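Local coordinates for protein adenine phosphoribosyltransferase, putative (PDB 5VN4) that probably makes AMP from adenine and 5-phospho-alpha-D-ribose 1-diphosphate, releasing diphosphate, in the purine salvage pathway, at residues Val12-Thr20 and Gly185-His196; Ile81-Phe92 and Leu102-Lys111. All blocks are in the same frame, centred on the assembly; numbering follows the deposited sequence. Where two conformers were deposited one is given.

How the contacts relate
Contact 1 brings the early hairpin 12-20 against 185-196. Contact 2, between 81-92 and 102-111, falls within the 164 residues that separate them. The two centres are 21 Å apart. Their nearest atoms are about 9 Å apart, so the contacts do not touch. Both reach the same mixed sheet. Contact 2 pairs strands 83-87 and 106-109, while contact 1 lies near strands 184-185 and 208-213. Both also reach adenine: Leu186 of contact 1 touches the base, and Arg90 of contact 2 hydrogen-bonds to it. The active site therefore draws on residues far apart in sequence that follow strands of one sheet.

Contact 1. Residues Val12-Thr20 and Gly185-His196; sequences VEVLPNYFT and GLTFLKGTQPAH
Tyr18 reaches across to Thr187, Gly185 and Thr192. Its CG is anti to the backbone N (chi1 -150°), which sends the ring toward 185-196. Thr187 CG2 sits over the centre of one ring face, 4.0 Å from the centroid and 13° off the normal, a CH-pi contact. Thr192 CG2 meets the ring obliquely, 3.6 Å from Tyr18 CD2. The hydroxyl ends beside the bare backbone of Gly185, with Tyr18 OH 3.2 Å from Gly185 CA. There Tyr18 OH donates to a water at 2.8 Å. The same water accepts from Gly191 N and donates to Leu186 O, so it ties the buried hydroxyl to the backbone that flanks the 3-10 segment 187-189.

Beside the ring, Leu15 CD1 lies 3.5 Å from Thr187 O. The Val14 and Thr187 side chains cross at about a right angle, CG2 to CG2. On the far flank, Asn17 CB packs 3.6 Å from His196 CE1. A second water donates to Pro16 O and bonds to Thr192 OG1 at 2.6 Å.

The next shell fixes these groups. Glu13 OE1 accepts from Asn17 N at 2.7 Å through its anti lone pair, holding the type II turn from Leu15 to Tyr18. Thr187 OG1 bonds to Glu214, and His196 NE2 to Val206 O. Phe208 meets the His196 ring edge-to-face.

Val14 and Leu15 both face Tyr18 in a classic beta bulge. Strand 11-15 pairs antiparallel with 18-21, which runs parallel to 208-213 in the mixed sheet. This bulged hairpin packs on the loop and helix start that follow strand 184-185. Leu186, on that loop, lines the adenine pocket.

Contact 2. Residues Ile81-Phe92 and Leu102-Lys111; sequences ITHILGFDSRGF and LNVPFVLIRK. With MG (magnesium ion), chain F; PPV (pyrophosphate), chain E; HSX (5-O-phosphono-alpha-D-ribofuranose), chain D; ADE (adenine), chain C.
Phe106 fills the hollow above Gly86, where no side chain stands in its way. With chi1 at -180°, the ring extends away from its own backbone N, and Phe106 CZ comes to 3.5 Å from Gly86 CA. Ile84 CG2 abuts the ring edge in plane, 3.8 Å from Phe106 CD1. The Phe92 and Phe106 side chains cross at about a right angle, Phe92 CD1 at the Phe106 ring edge. Leu108 CD2 leans off-centre on the Phe92 ring. Further back, Leu102 CD1 rests against the CD1 methyls of both Ile81 and Ile84.

The other face is filled differently. Leu85 and Val107 lie side by side and point the same way, as do Phe87 and Ile109. Ile109 CD1 sits over one face of the Phe87 ring, 4.2 Å from its centroid, and also touches Leu85 CB. Helix 161-172 packs on Leu85, Phe87 and Ile109.

Strands 83-87 and 106-109 are parallel and hydrogen-bonded, and helix 95-102 links them in a beta-alpha-beta unit of the type I phosphoribosyltransferase fold. The last rung is Asp88 N to Ile109 O, 2.8 Å.

Beyond it, Arg110 bends at chi3 (69°) and grips one carboxylate oxygen side-on. Asp88 OD2 takes Arg110 NE at 2.8 Å and NH2 from the same face of its plane. The Phe92 ring edge, at CE2, meets a face of that guanidinium.

A cis peptide precedes Ser89, whose N donates to pyrophosphate O22 at 2.9 Å. Arg90 NE donates to pyrophosphate O12 and Arg90 NH1 to adenine N3 at 2.9 Å, both at the guanidinium edge. Ribose-5-phosphate O2 sits over its face, and Asp155 pairs with NH1. Pyrophosphate O21, O31 and O32 hold the magnesium; the modelled bonds from Lys111 NZ, 2.0 Å, and Lys114 NZ of the second subunit are doubtful, lysine being an unusual magnesium ligand.

Contact 1. Residues Val12-Thr20 and Gly185-His196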
loop_
_atom_site.group_PDB
_atom_site.type_symbol
_atom_site.label_atom_id
_atom_site.label_comp_id
_atom_site.label_asym_id
_atom_site.label_seq_id
_atom_site.Cartn_x
_atom_site.Cartn_y
_atom_site.Cartn_z
ATOM N N VAL A 12 -9.638 3.363 -24.934
ATOM C CA VAL A 12 -9.291 3.072 -26.316
ATOM C C VAL A 12 -8.170 2.048 -26.319
ATOM O O VAL A 12 -7.281 2.064 -25.455
ATOM C CB VAL A 12 -8.894 4.332 -27.113
ATOM C CG1 VAL A 12 -10.094 5.260 -27.279
ATOM C CG2 VAL A 12 -7.737 5.046 -26.444
ATOM N N GLU A 13 -8.238 1.129 -27.273
ATOM C CA GLU A 13 -7.244 0.073 -27.403
ATOM C C GLU A 13 -6.113 0.599 -28.278
ATOM O O GLU A 13 -6.282 0.755 -29.493
ATOM C CB GLU A 13 -7.886 -1.178 -28.001
ATOM C CG GLU A 13 -7.034 -2.428 -27.840
ATOM C CD GLU A 13 -7.734 -3.702 -28.308
ATOM O OE1 GLU A 13 -7.141 -4.791 -28.164
ATOM O OE2 GLU A 13 -8.868 -3.625 -28.817
ATOM N N VAL A 14 -4.963 0.879 -27.667
ATOM C CA VAL A 14 -3.870 1.523 -28.399
ATOM C C VAL A 14 -2.870 0.515 -28.973
ATOM O O VAL A 14 -2.215 0.804 -29.979
ATOM C CB VAL A 14 -3.180 2.627 -27.570
ATOM C CG1 VAL A 14 -4.168 3.754 -27.219
ATOM C CG2 VAL A 14 -2.557 2.056 -26.320
ATOM N N LEU A 15 -2.726 -0.654 -28.344
ATOM C CA LEU A 15 -2.003 -1.814 -28.850
ATOM C C LEU A 15 -2.900 -3.010 -28.553
ATOM O O LEU A 15 -3.846 -2.878 -27.763
ATOM C CB LEU A 15 -0.673 -1.976 -28.117
ATOM C CG LEU A 15 0.382 -0.890 -28.339
ATOM C CD1 LEU A 15 1.567 -1.093 -27.395
ATOM C CD2 LEU A 15 0.861 -0.857 -29.794
ATOM N N PRO A 16 -2.666 -4.178 -29.153
ATOM C CA PRO A 16 -3.551 -5.326 -28.879
ATOM C C PRO A 16 -3.638 -5.636 -27.389
ATOM O O PRO A 16 -2.632 -5.907 -26.726
ATOM C CB PRO A 16 -2.910 -6.464 -29.686
ATOM C CG PRO A 16 -2.230 -5.760 -30.846
ATOM C CD PRO A 16 -1.706 -4.467 -30.242
ATOM N N ASN A 17 -4.863 -5.561 -26.862
ATOM C CA ASN A 17 -5.151 -5.789 -25.446
ATOM C C ASN A 17 -4.390 -4.843 -24.514
ATOM O O ASN A 17 -4.094 -5.186 -23.368
ATOM C CB ASN A 17 -5.008 -7.256 -25.039
ATOM C CG ASN A 17 -6.336 -7.973 -25.060
ATOM O OD1 ASN A 17 -7.377 -7.354 -24.849
ATOM N ND2 ASN A 17 -6.314 -9.277 -25.307
ATOM N N TYR A 18 -4.099 -3.630 -24.982
ATOM C CA TYR A 18 -3.513 -2.574 -24.155
ATOM C C TYR A 18 -4.433 -1.368 -24.279
ATOM O O TYR A 18 -4.466 -0.720 -25.331
ATOM C CB TYR A 18 -2.091 -2.241 -24.616
ATOM C CG TYR A 18 -1.151 -1.749 -23.521
ATOM C CD1 TYR A 18 -1.609 -0.984 -22.454
ATOM C CD2 TYR A 18 0.206 -2.063 -23.564
ATOM C CE1 TYR A 18 -0.740 -0.551 -21.463
ATOM C CE2 TYR A 18 1.089 -1.630 -22.583
ATOM C CZ TYR A 18 0.604 -0.871 -21.531
ATOM O OH TYR A 18 1.464 -0.434 -20.550
ATOM N N PHE A 19 -5.201 -1.097 -23.224
ATOM C CA PHE A 19 -6.229 -0.063 -23.213
ATOM C C PHE A 19 -5.824 1.079 -22.292
ATOM O O PHE A 19 -5.237 0.850 -21.232
ATOM C CB PHE A 19 -7.557 -0.625 -22.697
ATOM C CG PHE A 19 -8.145 -1.707 -23.564
ATOM C CD1 PHE A 19 -7.741 -3.034 -23.428
ATOM C CD2 PHE A 19 -9.109 -1.400 -24.512
ATOM C CE1 PHE A 19 -8.295 -4.034 -24.231
ATOM C CE2 PHE A 19 -9.668 -2.392 -25.308
ATOM C CZ PHE A 19 -9.255 -3.712 -25.169
ATOM N N THR A 20 -6.165 2.304 -22.695
ATOM C CA THR A 20 -5.927 3.485 -21.880
ATOM C C THR A 20 -7.075 4.461 -22.119
ATOM O O THR A 20 -7.840 4.315 -23.070
ATOM C CB THR A 20 -4.554 4.088 -22.206
ATOM O OG1 THR A 20 -4.208 5.077 -21.229
ATOM C CG2 THR A 20 -4.543 4.716 -23.595
ATOM N N GLY A 185 0.481 3.313 -18.012
ATOM C CA GLY A 185 1.095 2.321 -18.875
ATOM C C GLY A 185 2.042 3.004 -19.833
ATOM O O GLY A 185 1.650 3.958 -20.515
ATOM N N LEU A 186 3.299 2.565 -19.876
ATOM C CA LEU A 186 4.274 3.156 -20.794
ATOM C C LEU A 186 4.238 2.285 -22.043
ATOM O O LEU A 186 4.972 1.301 -22.168
ATOM C CB LEU A 186 5.650 3.212 -20.146
ATOM C CG LEU A 186 5.689 3.962 -18.802
ATOM C CD1 LEU A 186 7.076 3.941 -18.198
ATOM C CD2 LEU A 186 5.191 5.391 -18.952
ATOM N N THR A 187 3.344 2.631 -22.975
ATOM C CA THR A 187 3.008 1.676 -24.032
ATOM C C THR A 187 4.175 1.422 -24.973
ATOM O O THR A 187 4.246 0.350 -25.578
ATOM C CB THR A 187 1.744 2.081 -24.794
ATOM O OG1 THR A 187 2.003 3.228 -25.608
ATOM C CG2 THR A 187 0.610 2.393 -23.827
ATOM N N PHE A 188 5.103 2.375 -25.092
ATOM C CA PHE A 188 6.256 2.163 -25.961
ATOM C C PHE A 188 7.134 1.012 -25.484
ATOM O O PHE A 188 7.914 0.476 -26.278
ATOM C CB PHE A 188 7.069 3.460 -26.124
ATOM C CG PHE A 188 7.676 3.978 -24.848
ATOM C CD1 PHE A 188 8.950 3.593 -24.458
ATOM C CD2 PHE A 188 6.983 4.879 -24.050
ATOM C CE1 PHE A 188 9.512 4.087 -23.278
ATOM C CE2 PHE A 188 7.539 5.374 -22.877
ATOM C CZ PHE A 188 8.805 4.973 -22.491
ATOM N N LEU A 189 7.016 0.614 -24.215
ATOM C CA LEU A 189 7.741 -0.536 -23.689
ATOM C C LEU A 189 7.022 -1.859 -23.926
ATOM O O LEU A 189 7.583 -2.914 -23.612
ATOM C CB LEU A 189 8.045 -0.352 -22.194
ATOM C CG LEU A 189 8.944 0.847 -21.858
ATOM C CD1 LEU A 189 9.083 0.998 -20.350
ATOM C CD2 LEU A 189 10.317 0.711 -22.498
ATOM N N LYS A 190 5.798 -1.828 -24.456
ATOM C CA LYS A 190 5.068 -3.041 -24.825
ATOM C C LYS A 190 5.030 -4.045 -23.670
ATOM O O LYS A 190 5.362 -5.225 -23.817
ATOM C CB LYS A 190 5.622 -3.646 -26.118
ATOM C CG LYS A 190 5.552 -2.682 -27.302
ATOM C CD LYS A 190 6.084 -3.300 -28.587
ATOM C CE LYS A 190 6.064 -2.289 -29.725
ATOM N NZ LYS A 190 4.694 -1.752 -29.980
ATOM N N GLY A 191 4.609 -3.556 -22.502
ATOM C CA GLY A 191 4.586 -4.348 -21.279
ATOM C C GLY A 191 3.554 -5.454 -21.251
ATOM O O GLY A 191 3.585 -6.273 -20.327
ATOM N N THR A 192 2.650 -5.506 -22.229
ATOM C CA THR A 192 1.786 -6.670 -22.389
ATOM C C THR A 192 2.563 -7.907 -22.810
ATOM O O THR A 192 2.104 -9.023 -22.560
ATOM C CB THR A 192 0.773 -6.385 -23.505
ATOM O OG1 THR A 192 1.447 -5.687 -24.564
ATOM C CG2 THR A 192 -0.410 -5.535 -23.014
ATOM N N GLN A 193 3.721 -7.739 -23.449
ATOM C CA GLN A 193 4.364 -8.875 -24.109
ATOM C C GLN A 193 4.715 -10.018 -23.168
ATOM O O GLN A 193 4.400 -11.174 -23.498
ATOM C CB GLN A 193 5.560 -8.420 -24.947
ATOM C CG GLN A 193 6.335 -9.582 -25.553
ATOM C CD GLN A 193 7.641 -9.137 -26.175
ATOM O OE1 GLN A 193 7.822 -7.959 -26.487
ATOM N NE2 GLN A 193 8.564 -10.074 -26.352
ATOM N N PRO A 194 5.365 -9.794 -22.015
ATOM C CA PRO A 194 5.714 -10.950 -21.167
ATOM C C PRO A 194 4.500 -11.749 -20.722
ATOM O O PRO A 194 4.475 -12.974 -20.890
ATOM C CB PRO A 194 6.504 -10.314 -20.012
ATOM C CG PRO A 194 7.024 -9.021 -20.574
ATOM C CD PRO A 194 5.942 -8.538 -21.489
ATOM N N ALA A 195 3.465 -11.078 -20.211
ATOM C CA ALA A 195 2.263 -11.779 -19.768
ATOM C C ALA A 195 1.575 -12.488 -20.925
ATOM O O ALA A 195 1.037 -13.588 -20.753
ATOM C CB ALA A 195 1.299 -10.788 -19.114
ATOM N N HIS A 196 1.567 -11.868 -22.110
ATOM C CA HIS A 196 0.838 -12.416 -23.249
ATOM C C HIS A 196 1.590 -13.521 -23.971
ATOM O O HIS A 196 0.996 -14.196 -24.820
ATOM C CB HIS A 196 0.488 -11.318 -24.251
ATOM C CG HIS A 196 -0.626 -10.431 -23.800
ATOM N ND1 HIS A 196 -0.975 -9.277 -24.467
ATOM C CD2 HIS A 196 -1.470 -10.525 -22.745
ATOM C CE1 HIS A 196 -1.987 -8.699 -23.843
ATOM N NE2 HIS A 196 -2.308 -9.436 -22.795
HETATM O O HOH W 1 -0.036 -4.793 -26.517
HETATM O O HOH W 2 -0.602 -8.602 -27.136
HETATM O O HOH W 3 4.086 -1.062 -21.135
#

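Contact 2. Residues Ile81-Phe92 and Leu102-Lys111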
loop_
_atom_site.group_PDB
_atom_site.type_symbol
_atom_site.label_atom_id
_atom_site.label_comp_id
_atom_site.label_asym_id
_atom_site.label_seq_id
_atom_site.Cartn_x
_atom_site.Cartn_y
_atom_site.Cartn_z
ATOM N N ILE A 81 -15.752 -10.624 -10.493
ATOM C CA ILE A 81 -14.441 -11.028 -10.002
ATOM C C ILE A 81 -14.556 -11.471 -8.545
ATOM O O ILE A 81 -15.472 -11.080 -7.819
ATOM C CB ILE A 81 -13.389 -9.913 -10.178
ATOM C CG1 ILE A 81 -13.587 -8.799 -9.147
ATOM C CG2 ILE A 81 -13.433 -9.333 -11.591
ATOM C CD1 ILE A 81 -12.433 -7.819 -9.075
ATOM N N THR A 82 -13.609 -12.310 -8.114
ATOM C CA THR A 82 -13.599 -12.833 -6.755
ATOM C C THR A 82 -12.471 -12.286 -5.889
ATOM O O THR A 82 -12.591 -12.318 -4.660
ATOM C CB THR A 82 -13.517 -14.370 -6.753
ATOM O OG1 THR A 82 -12.291 -14.792 -7.358
ATOM C CG2 THR A 82 -14.712 -14.995 -7.493
ATOM N N HIS A 83 -11.387 -11.791 -6.490
ATOM C CA HIS A 83 -10.229 -11.320 -5.743
ATOM C C HIS A 83 -9.525 -10.237 -6.544
ATOM O O HIS A 83 -9.477 -10.294 -7.773
ATOM C CB HIS A 83 -9.184 -12.428 -5.543
ATOM C CG HIS A 83 -9.678 -13.614 -4.782
ATOM N ND1 HIS A 83 -10.528 -14.548 -5.331
ATOM C CD2 HIS A 83 -9.411 -14.034 -3.524
ATOM C CE1 HIS A 83 -10.785 -15.481 -4.433
ATOM N NE2 HIS A 83 -10.115 -15.197 -3.331
ATOM N N ILE A 84 -8.956 -9.266 -5.831
ATOM C CA ILE A 84 -7.982 -8.337 -6.396
ATOM C C ILE A 84 -6.636 -8.632 -5.753
ATOM O O ILE A 84 -6.533 -8.704 -4.522
ATOM C CB ILE A 84 -8.395 -6.871 -6.170
ATOM C CG1 ILE A 84 -9.704 -6.580 -6.917
ATOM C CG2 ILE A 84 -7.264 -5.913 -6.578
ATOM C CD1 ILE A 84 -10.249 -5.222 -6.655
ATOM N N LEU A 85 -5.616 -8.836 -6.587
ATOM C CA LEU A 85 -4.250 -9.110 -6.154
ATOM C C LEU A 85 -3.420 -7.888 -6.512
ATOM O O LEU A 85 -3.387 -7.499 -7.683
ATOM C CB LEU A 85 -3.695 -10.323 -6.904
ATOM C CG LEU A 85 -4.030 -11.722 -6.372
ATOM C CD1 LEU A 85 -5.529 -11.932 -6.223
ATOM C CD2 LEU A 85 -3.433 -12.761 -7.312
ATOM N N GLY A 86 -2.764 -7.282 -5.525
ATOM C CA GLY A 86 -1.994 -6.070 -5.747
ATOM C C GLY A 86 -0.551 -6.202 -5.299
ATOM O O GLY A 86 -0.248 -6.887 -4.319
ATOM N N PHE A 87 0.340 -5.510 -6.014
ATOM C CA PHE A 87 1.777 -5.631 -5.788
ATOM C C PHE A 87 2.297 -4.666 -4.725
ATOM O O PHE A 87 2.006 -3.467 -4.753
ATOM C CB PHE A 87 2.550 -5.365 -7.073
ATOM C CG PHE A 87 2.355 -6.396 -8.132
ATOM C CD1 PHE A 87 3.165 -7.526 -8.181
ATOM C CD2 PHE A 87 1.374 -6.235 -9.092
ATOM C CE1 PHE A 87 2.999 -8.466 -9.181
ATOM C CE2 PHE A 87 1.197 -7.185 -10.090
ATOM C CZ PHE A 87 2.017 -8.291 -10.135
ATOM N N ASP A 88 3.083 -5.212 -3.807
ATOM C CA ASP A 88 3.937 -4.435 -2.918
ATOM C C ASP A 88 4.868 -3.583 -3.780
ATOM O O ASP A 88 5.479 -4.104 -4.717
ATOM C CB ASP A 88 4.760 -5.490 -2.175
ATOM C CG ASP A 88 5.323 -5.020 -0.864
ATOM O OD1 ASP A 88 5.194 -3.823 -0.513
ATOM O OD2 ASP A 88 5.907 -5.902 -0.182
ATOM N N SER A 89 4.987 -2.269 -3.503
ATOM C CA SER A 89 4.290 -1.523 -2.457
ATOM C C SER A 89 3.235 -0.572 -3.021
ATOM O O SER A 89 2.297 -0.187 -2.333
ATOM C CB SER A 89 5.312 -0.680 -1.681
ATOM O OG SER A 89 6.412 -1.471 -1.250
ATOM N N ARG A 90 3.411 -0.139 -4.268
ATOM C CA ARG A 90 2.537 0.900 -4.795
ATOM C C ARG A 90 1.174 0.368 -5.222
ATOM O O ARG A 90 0.182 1.097 -5.134
ATOM C CB ARG A 90 3.253 1.687 -5.892
ATOM C CG ARG A 90 4.397 2.535 -5.314
ATOM C CD ARG A 90 5.028 3.420 -6.363
ATOM N NE ARG A 90 6.294 2.893 -6.842
ATOM C CZ ARG A 90 6.763 3.093 -8.069
ATOM N NH1 ARG A 90 6.042 3.762 -8.970
ATOM N NH2 ARG A 90 7.955 2.622 -8.396
ATOM N N GLY A 91 1.086 -0.897 -5.648
ATOM C CA GLY A 91 -0.220 -1.488 -5.885
ATOM C C GLY A 91 -1.077 -1.543 -4.631
ATOM O O GLY A 91 -2.314 -1.517 -4.713
ATOM N N PHE A 92 -0.434 -1.609 -3.457
ATOM C CA PHE A 92 -1.147 -1.577 -2.183
ATOM C C PHE A 92 -1.951 -0.298 -2.013
ATOM O O PHE A 92 -2.926 -0.283 -1.258
ATOM C CB PHE A 92 -0.147 -1.643 -1.024
ATOM C CG PHE A 92 0.465 -3.008 -0.783
ATOM C CD1 PHE A 92 0.234 -4.090 -1.626
ATOM C CD2 PHE A 92 1.274 -3.196 0.327
ATOM C CE1 PHE A 92 0.797 -5.335 -1.352
ATOM C CE2 PHE A 92 1.840 -4.432 0.605
ATOM C CZ PHE A 92 1.607 -5.505 -0.239
ATOM N N LEU A 102 -16.217 -3.497 -3.865
ATOM C CA LEU A 102 -16.669 -4.709 -4.529
ATOM C C LEU A 102 -16.946 -5.837 -3.550
ATOM O O LEU A 102 -17.495 -6.866 -3.957
ATOM C CB LEU A 102 -15.618 -5.165 -5.542
ATOM C CG LEU A 102 -15.365 -4.234 -6.728
ATOM C CD1 LEU A 102 -14.199 -4.760 -7.542
ATOM C CD2 LEU A 102 -16.614 -4.117 -7.596
ATOM N N ASN A 103 -16.572 -5.666 -2.283
ATOM C CA ASN A 103 -16.731 -6.699 -1.263
ATOM C C ASN A 103 -15.983 -7.976 -1.638
ATOM O O ASN A 103 -16.530 -9.082 -1.582
ATOM C CB ASN A 103 -18.204 -6.980 -0.959
ATOM C CG ASN A 103 -18.380 -7.812 0.287
ATOM O OD1 ASN A 103 -17.686 -7.610 1.283
ATOM N ND2 ASN A 103 -19.291 -8.774 0.232
ATOM N N VAL A 104 -14.722 -7.815 -2.026
ATOM C CA VAL A 104 -13.880 -8.961 -2.361
ATOM C C VAL A 104 -12.576 -8.850 -1.584
ATOM O O VAL A 104 -12.157 -7.747 -1.189
ATOM C CB VAL A 104 -13.612 -9.063 -3.883
ATOM C CG1 VAL A 104 -14.913 -9.286 -4.656
ATOM C CG2 VAL A 104 -12.853 -7.831 -4.386
ATOM N N PRO A 105 -11.907 -9.982 -1.357
ATOM C CA PRO A 105 -10.568 -9.947 -0.758
ATOM C C PRO A 105 -9.593 -9.127 -1.586
ATOM O O PRO A 105 -9.612 -9.153 -2.822
ATOM C CB PRO A 105 -10.151 -11.419 -0.751
ATOM C CG PRO A 105 -11.436 -12.176 -0.737
ATOM C CD PRO A 105 -12.387 -11.360 -1.559
ATOM N N PHE A 106 -8.720 -8.411 -0.884
ATOM C CA PHE A 106 -7.505 -7.868 -1.470
ATOM C C PHE A 106 -6.340 -8.739 -1.018
ATOM O O PHE A 106 -6.088 -8.875 0.184
ATOM C CB PHE A 106 -7.262 -6.411 -1.083
ATOM C CG PHE A 106 -6.014 -5.870 -1.695
ATOM C CD1 PHE A 106 -5.940 -5.659 -3.062
ATOM C CD2 PHE A 106 -4.892 -5.640 -0.924
ATOM C CE1 PHE A 106 -4.777 -5.185 -3.645
ATOM C CE2 PHE A 106 -3.731 -5.164 -1.497
ATOM C CZ PHE A 106 -3.672 -4.940 -2.858
ATOM N N VAL A 107 -5.653 -9.347 -1.980
ATOM C CA VAL A 107 -4.593 -10.319 -1.732
ATOM C C VAL A 107 -3.249 -9.659 -2.025
ATOM O O VAL A 107 -3.081 -9.011 -3.067
ATOM C CB VAL A 107 -4.796 -11.564 -2.614
ATOM C CG1 VAL A 107 -3.625 -12.527 -2.491
ATOM C CG2 VAL A 107 -6.109 -12.253 -2.266
ATOM N N LEU A 108 -2.291 -9.833 -1.118
ATOM C CA LEU A 108 -0.989 -9.185 -1.231
ATOM C C LEU A 108 -0.030 -10.018 -2.070
ATOM O O LEU A 108 0.171 -11.205 -1.802
ATOM C CB LEU A 108 -0.374 -8.974 0.154
ATOM C CG LEU A 108 -1.259 -8.370 1.236
ATOM C CD1 LEU A 108 -0.431 -8.107 2.478
ATOM C CD2 LEU A 108 -1.920 -7.106 0.733
ATOM N N ILE A 109 0.589 -9.390 -3.061
ATOM C CA ILE A 109 1.746 -9.965 -3.738
ATOM C C ILE A 109 2.963 -9.221 -3.211
ATOM O O ILE A 109 3.049 -7.991 -3.342
ATOM C CB ILE A 109 1.637 -9.843 -5.263
ATOM C CG1 ILE A 109 0.401 -10.586 -5.765
ATOM C CG2 ILE A 109 2.916 -10.364 -5.931
ATOM C CD1 ILE A 109 0.215 -10.518 -7.250
ATOM N N ARG A 110 3.888 -9.943 -2.578
ATOM C CA ARG A 110 4.930 -9.287 -1.806
ATOM C C ARG A 110 6.318 -9.739 -2.217
ATOM O O ARG A 110 6.523 -10.865 -2.682
ATOM C CB ARG A 110 4.744 -9.486 -0.300
ATOM C CG ARG A 110 3.438 -8.902 0.223
ATOM C CD ARG A 110 3.563 -8.441 1.666
ATOM N NE ARG A 110 4.436 -7.277 1.736
ATOM C CZ ARG A 110 4.754 -6.620 2.843
ATOM N NH1 ARG A 110 4.274 -6.987 4.022
ATOM N NH2 ARG A 110 5.567 -5.581 2.759
ATOM N N LYS A 111 7.279 -8.841 -2.012
ATOM C CA LYS A 111 8.674 -9.177 -2.208
ATOM C C LYS A 111 9.085 -10.229 -1.175
ATOM O O LYS A 111 8.300 -10.617 -0.300
ATOM C CB LYS A 111 9.509 -7.891 -2.238
ATOM C CG LYS A 111 9.071 -6.941 -3.379
ATOM C CD LYS A 111 9.584 -5.499 -3.237
ATOM C CE LYS A 111 8.426 -4.494 -3.119
ATOM N NZ LYS A 111 8.853 -3.055 -2.973
HETATM MG MG MG F . 9.631 -1.552 -3.955
HETATM O O11 PPV E . 10.415 -0.813 -7.539
HETATM P P1 PPV E . 10.106 -0.938 -6.060
HETATM O O21 PPV E . 11.210 -0.431 -5.162
HETATM O O31 PPV E . 9.561 -2.303 -5.700
HETATM O OPP PPV E . 8.860 0.074 -5.874
HETATM P P2 PPV E . 7.766 0.249 -4.696
HETATM O O12 PPV E . 7.640 1.747 -4.798
HETATM O O22 PPV E . 6.578 -0.565 -5.178
HETATM O O32 PPV E . 8.338 -0.213 -3.379
HETATM C C1 HSX D . 7.669 -0.288 -9.985
HETATM O O4 HSX D . 7.974 -1.164 -11.084
HETATM C C2 HSX D . 6.178 -0.045 -10.128
HETATM O O2 HSX D . 5.578 0.355 -8.889
HETATM C C3 HSX D . 5.674 -1.375 -10.644
HETATM O O3 HSX D . 5.569 -2.338 -9.578
HETATM C C4 HSX D . 6.799 -1.815 -11.568
HETATM C C5 HSX D . 6.546 -1.449 -13.031
HETATM O O5 HSX D . 7.704 -1.724 -13.826
HETATM P "P'" HSX D . 7.775 -3.020 -14.797
HETATM O O1X HSX D . 7.967 -4.257 -13.940
HETATM O O2X HSX D . 6.497 -3.043 -15.590
HETATM O O3X HSX D . 8.983 -2.708 -15.657
HETATM O O1 HSX D . 7.954 -0.953 -8.747
HETATM N N9 ADE C . 8.096 1.834 -12.244
HETATM C C8 ADE C . 8.695 1.378 -13.377
HETATM N N7 ADE C . 8.979 2.326 -14.243
HETATM C C5 ADE C . 8.528 3.481 -13.635
HETATM C C6 ADE C . 8.532 4.837 -14.042
HETATM N N6 ADE C . 9.030 5.268 -15.218
HETATM N N1 ADE C . 8.006 5.741 -13.191
HETATM C C2 ADE C . 7.507 5.309 -12.023
HETATM N N3 ADE C . 7.453 4.072 -11.532
HETATM C C4 ADE C . 7.981 3.194 -12.400
#